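Local structure of ABC transporter substrate-binding protein (Streptococcus pneumoniae, 4OHN) at residues Glu70-Thr74 and Lys75-Asp79; Ala164-Asp167 and Leu168-Arg172; Val220-Ile223 and Asn224-Phe227; Ser228-Tyr231 and Lys232-Lys235. The protein binds histidine and probably delivers it to a membrane-bound ABC transporter for uptake into the cell. One frame throughout, in Å; residues are numbered along the deposited sequence. Where two conformers were deposited one is given.

Contact 1: residues Glu70-Thr74 and Lys75-Asp79; sequences EAELT and KGTID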
ATOM      1  N   GLU A  70       5.581  -8.034  -8.767  1.00 13.43           N
ATOM      2  CA  GLU A  70       6.337  -7.679  -9.970  1.00 15.80           C
ATOM      3  C   GLU A  70       6.222  -8.788 -10.996  1.00 14.77           C
ATOM      4  O   GLU A  70       6.001  -8.512 -12.183  1.00 15.88           O
ATOM      5  CB  GLU A  70       7.798  -7.391  -9.616  1.00 21.36           C
ATOM      6  CG  GLU A  70       8.706  -7.148 -10.827  1.00 56.65           C
ATOM      7  CD  GLU A  70       9.253  -8.430 -11.445  1.00103.90           C
ATOM      8  OE1 GLU A  70       9.470  -9.416 -10.706  1.00102.95           O
ATOM      9  OE2 GLU A  70       9.462  -8.454 -12.678  1.00 70.71           O
ATOM     10  N   ALA A  71       6.353 -10.026 -10.561  1.00 14.26           N
ATOM     11  CA  ALA A  71       6.261 -11.171 -11.465  1.00 17.28           C
ATOM     12  C   ALA A  71       4.868 -11.256 -12.102  1.00 15.38           C
ATOM     13  O   ALA A  71       4.746 -11.502 -13.301  1.00 15.98           O
ATOM     14  CB  ALA A  71       6.601 -12.457 -10.740  1.00 17.91           C
ATOM     15  N   GLU A  72       3.824 -11.031 -11.320  0.54 13.21           N
ATOM     16  CA  GLU A  72       2.469 -11.122 -11.846  0.54 14.62           C
ATOM     17  C   GLU A  72       2.201 -10.032 -12.878  0.54 14.13           C
ATOM     18  O   GLU A  72       1.486 -10.250 -13.862  0.54 15.03           O
ATOM     19  CB  GLU A  72       1.457 -11.019 -10.714  0.54 12.71           C
ATOM     20  CG  GLU A  72       1.597 -12.083  -9.631  0.54 17.57           C
ATOM     21  CD  GLU A  72       0.912 -13.390  -9.963  0.54 39.56           C
ATOM     22  OE1 GLU A  72       0.046 -13.822  -9.171  0.54 26.50           O
ATOM     23  OE2 GLU A  72       1.243 -13.994 -11.003  0.54 22.39           O
ATOM     24  N   LEU A  73       2.747  -8.845 -12.640  1.00 10.98           N
ATOM     25  CA  LEU A  73       2.604  -7.747 -13.573  1.00 12.73           C
ATOM     26  C   LEU A  73       3.410  -8.015 -14.852  1.00 15.38           C
ATOM     27  O   LEU A  73       2.891  -7.892 -15.964  1.00 16.21           O
ATOM     28  CB  LEU A  73       3.040  -6.450 -12.892  1.00 13.62           C
ATOM     29  CG  LEU A  73       2.875  -5.160 -13.702  1.00 13.95           C
ATOM     30  CD1 LEU A  73       1.428  -4.888 -14.088  1.00 12.20           C
ATOM     31  CD2 LEU A  73       3.438  -3.983 -12.933  1.00 16.71           C
ATOM     32  N   THR A  74       4.671  -8.394 -14.703  1.00 15.11           N
ATOM     33  CA  THR A  74       5.531  -8.627 -15.858  1.00 18.92           C
ATOM     34  C   THR A  74       5.024  -9.771 -16.726  1.00 18.17           C
ATOM     35  O   THR A  74       5.067  -9.690 -17.958  1.00 21.31           O
ATOM     36  CB  THR A  74       6.966  -8.917 -15.390  1.00 20.78           C
ATOM     37  OG1 THR A  74       7.458  -7.751 -14.734  1.00 28.07           O
ATOM     38  CG2 THR A  74       7.886  -9.251 -16.576  1.00 31.81           C
ATOM     39  N   LYS A  75       4.530 -10.830 -16.103  1.00 16.53           N
ATOM     40  CA  LYS A  75       4.053 -12.002 -16.842  1.00 16.97           C
ATOM     41  C   LYS A  75       2.649 -11.826 -17.424  1.00 19.03           C
ATOM     42  O   LYS A  75       2.201 -12.633 -18.234  1.00 21.63           O
ATOM     43  CB  LYS A  75       4.086 -13.222 -15.925  1.00 24.32           C
ATOM     44  CG  LYS A  75       5.501 -13.618 -15.505  1.00 58.05           C
ATOM     45  CD  LYS A  75       5.498 -14.613 -14.356  1.00 70.93           C
ATOM     46  CE  LYS A  75       6.911 -14.908 -13.874  1.00 57.82           C
ATOM     47  NZ  LYS A  75       6.922 -15.880 -12.746  1.00 77.69           N
ATOM     48  N   GLY A  76       1.945 -10.782 -17.009  1.00 16.05           N
ATOM     49  CA  GLY A  76       0.648 -10.455 -17.574  1.00 16.56           C
ATOM     50  C   GLY A  76      -0.577 -11.041 -16.900  1.00 15.60           C
ATOM     51  O   GLY A  76      -1.669 -10.962 -17.448  1.00 18.22           O
ATOM     52  N   THR A  77      -0.409 -11.629 -15.725  0.60 14.45           N
ATOM     53  CA  THR A  77      -1.556 -12.168 -15.012  0.60 14.77           C
ATOM     54  C   THR A  77      -2.373 -11.051 -14.348  0.60 13.24           C
ATOM     55  O   THR A  77      -3.559 -11.243 -14.081  0.60 15.54           O
ATOM     56  CB  THR A  77      -1.148 -13.245 -14.018  0.60 18.91           C
ATOM     57  OG1 THR A  77      -0.283 -12.682 -13.047  0.60 18.72           O
ATOM     58  CG2 THR A  77      -0.409 -14.358 -14.732  0.60 15.31           C
ATOM     59  N   ILE A  78      -1.750  -9.886 -14.127  1.00 11.22           N
ATOM     60  CA  ILE A  78      -2.456  -8.650 -13.756  1.00 10.44           C
ATOM     61  C   ILE A  78      -1.961  -7.537 -14.681  1.00 10.61           C
ATOM     62  O   ILE A  78      -0.894  -7.674 -15.289  1.00 11.68           O
ATOM     63  CB  ILE A  78      -2.226  -8.261 -12.270  1.00  9.94           C
ATOM     64  CG1 ILE A  78      -0.757  -7.923 -12.010  1.00  9.96           C
ATOM     65  CG2 ILE A  78      -2.734  -9.400 -11.362  1.00 10.62           C
ATOM     66  CD1 ILE A  78      -0.444  -7.524 -10.577  1.00 10.06           C
ATOM     67  N   ASP A  79      -2.730  -6.446 -14.780  1.00  9.54           N
ATOM     68  CA  ASP A  79      -2.375  -5.307 -15.639  1.00  9.19           C
ATOM     69  C   ASP A  79      -1.935  -4.077 -14.838  1.00 10.10           C
ATOM     70  O   ASP A  79      -1.291  -3.185 -15.399  1.00 11.02           O
ATOM     71  CB  ASP A  79      -3.575  -4.944 -16.526  1.00 10.07           C
ATOM     72  CG  ASP A  79      -4.048  -6.119 -17.330  1.00 11.62           C
ATOM     73  OD1 ASP A  79      -3.163  -6.763 -17.954  1.00 14.51           O
ATOM     74  OD2 ASP A  79      -5.272  -6.395 -17.380  1.00 13.00           O
TER
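Lys-75 N bonds to Ala-71 O at 2.9 Å, the last ordinary helical bond before the chain turns away, and beyond it the carbonyl of Glu-72 gathers a cluster of donors. Ile-78 N reaches Glu-72 O at 3.3 Å with a fairly straight N-H (161°), coming from above the carbonyl plane. From that same face Thr-77 OG1 donates to Glu-72 O at 3.1 Å, in one of two conformers of the threonine; a chi1 of 62° swings the hydroxyl back over the helix end. Gly-76 N adds a weak bond to this oxygen. A weak bond from Thr-77 N to Glu-72 O and one from Gly-76 N to Leu-73 O (3.2 Å) make a Schellman motif, with Gly-76 at positive phi where helix 69-75 ends. The carbonyls of Ala-71, Glu-72 and Leu-73 thereby all find donors; that of Leu-73 also accepts from Arg-213. Just before strand 80-81, Asp-79 accepts Thr-21 N on OD2 and forms a salt bridge with Arg-213 through OD1. The extended Lys-75 chain runs back along the helix until its NZ lies 4.0 Å from Ala-71 CB. On the buried side, Ile-78 CG1 lies over the Leu-73 backbone, 3.7 Å from Leu-73 CA, and Leu-73 CD1 sits 3.5 Å from Asp-79 O.

Contact 2: residues Ala164-Asp167 and Leu168-Arg172; sequences ALID and LKNDR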
ATOM      1  N   ALA A 164       1.653 -10.217  11.017  1.00  7.53           N
ATOM      2  CA  ALA A 164       2.665  -9.497  11.776  1.00  7.49           C
ATOM      3  C   ALA A 164       2.050  -8.852  13.028  1.00  7.31           C
ATOM      4  O   ALA A 164       2.650  -8.834  14.107  1.00  7.67           O
ATOM      5  CB  ALA A 164       3.319  -8.441  10.915  1.00  6.79           C
ATOM      6  N   LEU A 165       0.843  -8.317  12.877  1.00  7.12           N
ATOM      7  CA  LEU A 165       0.149  -7.669  13.981  1.00  7.19           C
ATOM      8  C   LEU A 165      -0.303  -8.671  15.054  1.00  6.95           C
ATOM      9  O   LEU A 165      -0.231  -8.354  16.240  1.00  8.45           O
ATOM     10  CB  LEU A 165      -1.035  -6.858  13.464  1.00  8.07           C
ATOM     11  CG  LEU A 165      -0.593  -5.514  12.867  1.00  8.44           C
ATOM     12  CD1 LEU A 165      -1.657  -4.958  11.909  1.00 11.65           C
ATOM     13  CD2 LEU A 165      -0.266  -4.495  13.953  1.00  9.78           C
ATOM     14  N   ILE A 166      -0.736  -9.868  14.667  1.00  7.16           N
ATOM     15  CA  ILE A 166      -1.003 -10.907  15.646  1.00  8.20           C
ATOM     16  C   ILE A 166       0.285 -11.259  16.394  1.00  7.43           C
ATOM     17  O   ILE A 166       0.281 -11.481  17.614  1.00  8.13           O
ATOM     18  CB  ILE A 166      -1.662 -12.146  14.992  1.00  9.27           C
ATOM     19  CG1 ILE A 166      -3.054 -11.792  14.461  1.00  9.66           C
ATOM     20  CG2 ILE A 166      -1.771 -13.323  15.969  1.00 11.16           C
ATOM     21  CD1 ILE A 166      -4.046 -11.322  15.486  1.00 13.44           C
ATOM     22  N   ASP A 167       1.402 -11.287  15.691  1.00  7.64           N
ATOM     23  CA  ASP A 167       2.660 -11.587  16.357  1.00  7.19           C
ATOM     24  C   ASP A 167       3.058 -10.459  17.328  1.00  6.99           C
ATOM     25  O   ASP A 167       3.546 -10.741  18.426  1.00  7.67           O
ATOM     26  CB  ASP A 167       3.782 -11.898  15.361  1.00  8.20           C
ATOM     27  CG  ASP A 167       3.780 -13.342  14.911  1.00  9.50           C
ATOM     28  OD1 ASP A 167       2.738 -14.030  15.036  1.00  9.97           O
ATOM     29  OD2 ASP A 167       4.842 -13.830  14.440  1.00 10.20           O
ATOM     30  N   LEU A 168       2.855  -9.207  16.943  1.00  7.20           N
ATOM     31  CA  LEU A 168       3.090  -8.074  17.844  1.00  6.85           C
ATOM     32  C   LEU A 168       2.198  -8.179  19.088  1.00  7.48           C
ATOM     33  O   LEU A 168       2.673  -7.994  20.219  1.00  7.91           O
ATOM     34  CB  LEU A 168       2.842  -6.767  17.093  1.00  7.84           C
ATOM     35  CG  LEU A 168       3.134  -5.484  17.871  1.00  8.43           C
ATOM     36  CD1 LEU A 168       4.641  -5.295  18.131  1.00  9.51           C
ATOM     37  CD2 LEU A 168       2.531  -4.272  17.168  1.00  9.05           C
ATOM     38  N   LYS A 169       0.912  -8.465  18.881  1.00  7.67           N
ATOM     39  CA  LYS A 169      -0.053  -8.620  19.981  1.00  8.43           C
ATOM     40  C   LYS A 169       0.383  -9.692  20.979  1.00  8.96           C
ATOM     41  O   LYS A 169       0.096  -9.592  22.166  1.00  9.81           O
ATOM     42  CB  LYS A 169      -1.402  -8.998  19.391  1.00  9.70           C
ATOM     43  CG  LYS A 169      -2.506  -9.180  20.397  1.00 10.80           C
ATOM     44  CD  LYS A 169      -3.783  -9.604  19.674  1.00 12.23           C
ATOM     45  CE  LYS A 169      -4.944  -9.814  20.598  1.00 17.97           C
ATOM     46  NZ  LYS A 169      -6.138 -10.114  19.757  1.00 27.22           N
ATOM     47  N   ASN A 170       1.071 -10.720  20.463  1.00  8.72           N
ATOM     48  CA  ASN A 170       1.519 -11.855  21.262  1.00  9.35           C
ATOM     49  C   ASN A 170       2.976 -11.796  21.713  1.00  9.31           C
ATOM     50  O   ASN A 170       3.511 -12.794  22.177  1.00 10.33           O
ATOM     51  CB  ASN A 170       1.255 -13.152  20.496  1.00  9.47           C
ATOM     52  CG  ASN A 170      -0.191 -13.562  20.582  1.00 10.08           C
ATOM     53  OD1 ASN A 170      -0.603 -14.171  21.560  1.00 12.12           O
ATOM     54  ND2 ASN A 170      -0.970 -13.225  19.576  1.00 11.71           N
ATOM     55  N   ASP A 171       3.597 -10.624  21.594  1.00  8.92           N
ATOM     56  CA  ASP A 171       4.960 -10.381  22.087  1.00  9.50           C
ATOM     57  C   ASP A 171       6.022 -11.168  21.318  1.00  9.23           C
ATOM     58  O   ASP A 171       7.159 -11.276  21.774  1.00 11.76           O
ATOM     59  CB  ASP A 171       5.087 -10.669  23.600  1.00 11.90           C
ATOM     60  CG  ASP A 171       4.482  -9.604  24.487  1.00 16.08           C
ATOM     61  OD1 ASP A 171       3.991  -8.572  23.968  1.00 13.77           O
ATOM     62  OD2 ASP A 171       4.505  -9.830  25.722  1.00 17.85           O
ATOM     63  N   ARG A 172       5.686 -11.665  20.139  1.00  8.60           N
ATOM     64  CA  ARG A 172       6.647 -12.427  19.356  1.00  9.02           C
ATOM     65  C   ARG A 172       7.602 -11.488  18.629  1.00  9.48           C
ATOM     66  O   ARG A 172       8.744 -11.863  18.328  1.00 11.57           O
ATOM     67  CB  ARG A 172       5.940 -13.344  18.365  1.00  8.74           C
ATOM     68  CG  ARG A 172       5.038 -14.357  19.035  1.00  9.33           C
ATOM     69  CD  ARG A 172       4.151 -15.053  18.004  1.00  9.80           C
ATOM     70  NE  ARG A 172       3.198 -15.943  18.662  1.00 10.41           N
ATOM     71  CZ  ARG A 172       1.933 -16.110  18.296  1.00  9.87           C
ATOM     72  NH1 ARG A 172       1.447 -15.482  17.254  1.00  9.28           N
ATOM     73  NH2 ARG A 172       1.174 -16.937  18.969  1.00 11.86           N
TER
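Asp-167 takes hold of Arg-172 at two places, backbone and side chain, yet the flat groups of their salt bridge stand 75° apart instead of lying in one plane. Arg-172 NH1 meets Asp-167 OD1 at 2.9 Å; the oxygen is close to the guanidinium plane, whereas NH1 comes from above the carboxylate. A single nitrogen thus makes the bridge, without a paired, fork-like grip. One face of the guanidinium rests on Asn-170, whose CB lies 3.7 Å above the plane, over its centre. The second hold is Arg-172 N on Asp-167 O, also 2.9 Å. Together with Asp-171 N on Leu-168 O (3.1 Å), it makes a Schellman motif that ends helix 161-169, with Asp-171 at positive phi as its C-prime residue. The Asn-170 side chain also bonds back into the last turn: its CG, beside its own backbone N (chi1 -79°), lets ND2 turn back to Ile-166 O at 2.9 Å, nearly straight (166°) and with that oxygen in the amide plane. ND2 then lies alongside Ile-166 CG2. Tyr-158 OH bonds the other carboxylate oxygen of Asp-167, and Lys-111 pairs with Asp-171. Held by a guanidinium on one oxygen and a phenol on the other, the Asp-167 carboxylate is probably kept ionised and fixed in its rotation, tying the helix end to strand 155-158.

Contact 3: residues Val220-Ile223 and Asn224-Phe227; sequences VKKI and NEAF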
ATOM      1  N   VAL A 220      -1.426   4.558 -18.457  1.00 10.58           N
ATOM      2  CA  VAL A 220      -1.018   5.475 -17.399  1.00 11.23           C
ATOM      3  C   VAL A 220      -1.613   6.873 -17.622  1.00 11.12           C
ATOM      4  O   VAL A 220      -2.128   7.498 -16.682  1.00 11.99           O
ATOM      5  CB  VAL A 220       0.509   5.509 -17.277  1.00 13.81           C
ATOM      6  CG1 VAL A 220       0.964   6.702 -16.421  1.00 15.54           C
ATOM      7  CG2 VAL A 220       1.006   4.197 -16.680  1.00 13.72           C
ATOM      8  N   LYS A 221      -1.561   7.360 -18.854  0.54 10.07           N
ATOM      9  CA  LYS A 221      -2.180   8.642 -19.190  0.54 10.71           C
ATOM     10  C   LYS A 221      -3.665   8.639 -18.892  0.54 10.45           C
ATOM     11  O   LYS A 221      -4.201   9.606 -18.359  0.54  9.58           O
ATOM     12  CB  LYS A 221      -1.977   8.985 -20.663  0.54 15.68           C
ATOM     13  CG  LYS A 221      -0.554   9.236 -21.029  0.54 10.86           C
ATOM     14  CD  LYS A 221      -0.428   9.695 -22.466  0.54 21.65           C
ATOM     15  CE  LYS A 221       1.023   9.874 -22.856  0.54 29.09           C
ATOM     16  NZ  LYS A 221       1.665   8.566 -23.149  0.54 27.42           N
ATOM     17  N   LYS A 222      -4.344   7.558 -19.244  1.00  9.71           N
ATOM     18  CA  LYS A 222      -5.783   7.462 -18.995  1.00  9.48           C
ATOM     19  C   LYS A 222      -6.122   7.464 -17.508  1.00 10.07           C
ATOM     20  O   LYS A 222      -7.146   8.029 -17.092  1.00 10.67           O
ATOM     21  CB  LYS A 222      -6.383   6.248 -19.706  1.00  9.68           C
ATOM     22  CG  LYS A 222      -6.284   6.343 -21.214  1.00 12.19           C
ATOM     23  CD  LYS A 222      -6.908   7.632 -21.761  1.00 14.20           C
ATOM     24  CE  LYS A 222      -7.014   7.622 -23.272  1.00 11.97           C
ATOM     25  NZ  LYS A 222      -7.338   8.989 -23.781  1.00 13.76           N
ATOM     26  N   ILE A 223      -5.291   6.842 -16.684  1.00  9.07           N
ATOM     27  CA  ILE A 223      -5.501   6.895 -15.243  1.00  8.74           C
ATOM     28  C   ILE A 223      -5.314   8.347 -14.793  1.00 10.39           C
ATOM     29  O   ILE A 223      -6.144   8.892 -14.059  1.00  9.75           O
ATOM     30  CB  ILE A 223      -4.529   5.952 -14.509  1.00  8.97           C
ATOM     31  CG1 ILE A 223      -4.852   4.501 -14.854  1.00  9.58           C
ATOM     32  CG2 ILE A 223      -4.569   6.214 -13.009  1.00  9.75           C
ATOM     33  CD1 ILE A 223      -3.757   3.533 -14.449  1.00 10.46           C
ATOM     34  N   ASN A 224      -4.245   9.000 -15.230  1.00  8.84           N
ATOM     35  CA  ASN A 224      -3.996  10.386 -14.811  1.00  9.13           C
ATOM     36  C   ASN A 224      -5.108  11.334 -15.250  1.00 10.11           C
ATOM     37  O   ASN A 224      -5.524  12.220 -14.479  1.00 10.54           O
ATOM     38  CB  ASN A 224      -2.657  10.859 -15.355  1.00  9.61           C
ATOM     39  CG  ASN A 224      -1.467  10.186 -14.697  1.00 10.59           C
ATOM     40  OD1 ASN A 224      -1.558   9.694 -13.559  1.00 10.85           O
ATOM     41  ND2 ASN A 224      -0.337  10.150 -15.394  1.00 11.28           N
ATOM     42  N   GLU A 225      -5.587  11.191 -16.476  1.00  9.16           N
ATOM     43  CA  GLU A 225      -6.678  12.043 -16.956  1.00 10.16           C
ATOM     44  C   GLU A 225      -7.928  11.830 -16.131  1.00 10.58           C
ATOM     45  O   GLU A 225      -8.651  12.798 -15.835  1.00 11.76           O
ATOM     46  CB  GLU A 225      -6.970  11.752 -18.421  1.00  9.38           C
ATOM     47  CG  GLU A 225      -5.863  12.203 -19.362  1.00  9.68           C
ATOM     48  CD  GLU A 225      -5.986  11.673 -20.750  1.00 11.53           C
ATOM     49  OE1 GLU A 225      -6.993  11.029 -21.108  1.00 13.81           O
ATOM     50  OE2 GLU A 225      -5.035  11.925 -21.535  1.00 14.21           O
ATOM     51  N   ALA A 226      -8.221  10.585 -15.764  1.00 10.85           N
ATOM     52  CA  ALA A 226      -9.377  10.319 -14.927  1.00  9.54           C
ATOM     53  C   ALA A 226      -9.199  10.945 -13.542  1.00  9.41           C
ATOM     54  O   ALA A 226     -10.172  11.480 -12.977  1.00  9.96           O
ATOM     55  CB  ALA A 226      -9.602   8.840 -14.806  1.00  9.42           C
ATOM     56  N   PHE A 227      -7.998  10.885 -12.972  1.00  8.97           N
ATOM     57  CA  PHE A 227      -7.787  11.586 -11.703  1.00  9.16           C
ATOM     58  C   PHE A 227      -8.199  13.068 -11.845  1.00 11.09           C
ATOM     59  O   PHE A 227      -8.850  13.621 -10.953  1.00 10.91           O
ATOM     60  CB  PHE A 227      -6.328  11.512 -11.210  1.00  9.19           C
ATOM     61  CG  PHE A 227      -5.870  10.161 -10.702  1.00  9.35           C
ATOM     62  CD1 PHE A 227      -6.746   9.138 -10.381  1.00 10.04           C
ATOM     63  CD2 PHE A 227      -4.519   9.935 -10.531  1.00 11.55           C
ATOM     64  CE1 PHE A 227      -6.274   7.931  -9.886  1.00 10.94           C
ATOM     65  CE2 PHE A 227      -4.049   8.728 -10.034  1.00 12.26           C
ATOM     66  CZ  PHE A 227      -4.945   7.718  -9.713  1.00 10.83           C
TER
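Ile-223 and Phe-227, one helical turn apart, lie side by side and point the same way, with the methyl CG2 of the isoleucine set over a face of the ring. This CH-pi contact puts CG2 4.0 Å from the ring centroid and 25° off the normal, nearest to the far atom CZ at 3.6 Å. Because Ile-223 CG2 stands opposite its own backbone N, it leans toward the following turn and so toward the ring. The carbonyl oxygen Ile-223 O lies over the same face, nearer the rim by CG, while accepting Phe-227 N at 2.9 Å. This apolar pair belongs to the buried side of helix 217-232, which in this periplasmic-binding-protein fold packs on helix 43-53, through Phe-52, Val-51 and Leu-47, and on strand 206-212. Elsewhere round the helix, Asn-224 lies alongside Val-220, its ND2 3.8 Å from Val-220 CG1, while its OD1 is taken by the backbone N of Asn-99. Lys-222 and Glu-225 also point the same way. A bend at chi2 (-55°) folds the lysine chain over toward the extended glutamate, where NZ makes a weak, long salt bridge to Glu-225 OE1 at 3.4 Å and CD touches the same oxygen.

Contact 4: residues Ser228-Tyr231 and Lys232-Lys235; sequences SSLY and KDGK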
ATOM      1  N   SER A 228      -7.826  13.726 -12.944  1.00 10.00           N
ATOM      2  CA  SER A 228      -8.176  15.144 -13.104  1.00 10.59           C
ATOM      3  C   SER A 228      -9.679  15.387 -13.020  1.00 12.22           C
ATOM      4  O   SER A 228     -10.118  16.368 -12.405  1.00 13.21           O
ATOM      5  CB  SER A 228      -7.643  15.691 -14.425  1.00 13.21           C
ATOM      6  OG  SER A 228      -6.230  15.644 -14.450  1.00 13.73           O
ATOM      7  N   SER A 229     -10.479  14.499 -13.597  1.00 10.23           N
ATOM      8  CA  SER A 229     -11.934  14.618 -13.519  1.00 12.84           C
ATOM      9  C   SER A 229     -12.401  14.377 -12.098  1.00 10.69           C
ATOM     10  O   SER A 229     -13.240  15.109 -11.603  1.00 11.38           O
ATOM     11  CB  SER A 229     -12.634  13.584 -14.447  1.00 13.52           C
ATOM     12  OG  SER A 229     -12.787  14.039 -15.774  1.00 23.40           O
ATOM     13  N   LEU A 230     -11.870  13.331 -11.455  1.00 10.07           N
ATOM     14  CA  LEU A 230     -12.366  12.920 -10.145  1.00 10.13           C
ATOM     15  C   LEU A 230     -12.055  13.956  -9.072  1.00 10.64           C
ATOM     16  O   LEU A 230     -12.807  14.077  -8.108  1.00 11.07           O
ATOM     17  CB  LEU A 230     -11.812  11.545  -9.755  1.00  9.54           C
ATOM     18  CG  LEU A 230     -12.248  10.418 -10.699  1.00 10.33           C
ATOM     19  CD1 LEU A 230     -11.487   9.151 -10.412  1.00 14.23           C
ATOM     20  CD2 LEU A 230     -13.705  10.142 -10.577  1.00 12.57           C
ATOM     21  N   TYR A 231     -10.995  14.728  -9.250  1.00 10.80           N
ATOM     22  CA  TYR A 231     -10.678  15.797  -8.306  1.00 11.61           C
ATOM     23  C   TYR A 231     -11.710  16.917  -8.316  1.00 12.53           C
ATOM     24  O   TYR A 231     -11.930  17.588  -7.315  1.00 14.89           O
ATOM     25  CB  TYR A 231      -9.292  16.399  -8.586  1.00 12.85           C
ATOM     26  CG  TYR A 231      -8.137  15.488  -8.240  1.00 13.68           C
ATOM     27  CD1 TYR A 231      -8.136  14.747  -7.069  1.00 18.02           C
ATOM     28  CD2 TYR A 231      -7.043  15.371  -9.079  1.00 16.07           C
ATOM     29  CE1 TYR A 231      -7.079  13.914  -6.737  1.00 23.40           C
ATOM     30  CE2 TYR A 231      -5.982  14.524  -8.759  1.00 18.02           C
ATOM     31  CZ  TYR A 231      -6.014  13.809  -7.586  1.00 19.82           C
ATOM     32  OH  TYR A 231      -4.973  12.968  -7.230  1.00 23.12           O
ATOM     33  N   LYS A 232     -12.309  17.181  -9.461  1.00 12.75           N
ATOM     34  CA  LYS A 232     -13.259  18.279  -9.565  1.00 13.72           C
ATOM     35  C   LYS A 232     -14.706  17.857  -9.579  1.00 15.45           C
ATOM     36  O   LYS A 232     -15.560  18.701  -9.385  1.00 19.46           O
ATOM     37  CB  LYS A 232     -12.950  19.151 -10.768  1.00 14.85           C
ATOM     38  CG  LYS A 232     -13.016  18.413 -12.098  1.00 13.46           C
ATOM     39  CD  LYS A 232     -12.730  19.354 -13.260  1.00 14.08           C
ATOM     40  CE  LYS A 232     -12.373  18.540 -14.499  1.00 13.31           C
ATOM     41  NZ  LYS A 232     -12.093  19.403 -15.683  1.00 13.96           N
ATOM     42  N   ASP A 233     -15.010  16.577  -9.801  1.00 13.42           N
ATOM     43  CA  ASP A 233     -16.412  16.168  -9.838  1.00 16.58           C
ATOM     44  C   ASP A 233     -16.991  15.743  -8.493  1.00 19.52           C
ATOM     45  O   ASP A 233     -18.148  15.304  -8.423  1.00 22.51           O
ATOM     46  CB  ASP A 233     -16.694  15.113 -10.932  1.00 23.34           C
ATOM     47  CG  ASP A 233     -16.032  13.791 -10.684  1.00 23.22           C
ATOM     48  OD1 ASP A 233     -15.591  13.498  -9.550  1.00 19.21           O
ATOM     49  OD2 ASP A 233     -15.936  13.008 -11.671  1.00 22.76           O
ATOM     50  N   GLY A 234     -16.184  15.864  -7.447  1.00 15.91           N
ATOM     51  CA  GLY A 234     -16.613  15.523  -6.101  1.00 16.69           C
ATOM     52  C   GLY A 234     -16.276  14.106  -5.677  1.00 14.48           C
ATOM     53  O   GLY A 234     -16.303  13.789  -4.475  1.00 16.13           O
ATOM     54  N   LYS A 235     -15.951  13.240  -6.627  1.00 13.40           N
ATOM     55  CA  LYS A 235     -15.819  11.836  -6.305  1.00 13.84           C
ATOM     56  C   LYS A 235     -14.558  11.533  -5.491  1.00 12.38           C
ATOM     57  O   LYS A 235     -14.608  10.754  -4.534  1.00 12.94           O
ATOM     58  CB  LYS A 235     -15.856  11.007  -7.589  1.00 15.24           C
ATOM     59  CG  LYS A 235     -15.873   9.504  -7.368  1.00 20.08           C
ATOM     60  CD  LYS A 235     -17.055   9.069  -6.514  1.00 28.16           C
ATOM     61  CE  LYS A 235     -17.963   8.098  -7.228  1.00 59.54           C
ATOM     62  NZ  LYS A 235     -19.154   7.790  -6.380  1.00 45.50           N
TER
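Ser-229 O takes two backbone donors from the segment that follows it: Asp-233 N at 2.9 Å, and Lys-232 N at 3.1 Å from above the carbonyl plane. The double acceptance marks the tightening of helix 217-232 as it ends. Over the same oxygen passes Lys-232 CG, 3.3 Å from Ser-229 O, placed there by a chi1 of 61°, before the extended chain runs on past Ser-228 O. Asp-233 has a similar first torsion (67°), which tucks its carboxylate back against the last turn, beside Leu-230. The carboxylate is shared: OD1 accepts Lys-235 N at 3.0 Å through a nearly straight bond (160°), and OD2 forms a salt bridge with Lys-54. The N-H and the Lys-54 ammonium probably offset the nearby carbonyl oxygens of Ser-229 and Leu-230 and favour the charged carboxylate. Leu-230 CD2 touches Asp-233 OD2 and Lys-235 CB, each at 3.8 Å, and Leu-230 also packs on helix 43-53 at Leu-47, Ala-50 and Val-51. Tyr-231 continues the junction by an edge-to-face meeting with Phe-236. Gly-234, at positive phi, breaks the first helix and stands at the N-cap of the next, and Asp-233 OD1 with Lys-235 N closes an Asx turn at the start of helix 235-244.

Contacts 1 and 2 each sit about 11 Å from the bound histidine, measured from the side chains of Ile-78 and Ala-164, but their centres are 32 Å apart, consistent with the two lobes that clasp the ligand in family 3 solute-binding proteins. Contact 2 lies across the chain's centre from contacts 3 and 4, with centres about 40 Å away from each. Contacts 3 and 4 follow one another on a single long helix, their centres 12 Å apart, and both lean on helix 43-53. Contact 1 comes within about 7 Å of contact 3 at its nearest atoms without touching it. Contacts 1, 2 and 4 all finish helices; contact 3 lies mid-helix.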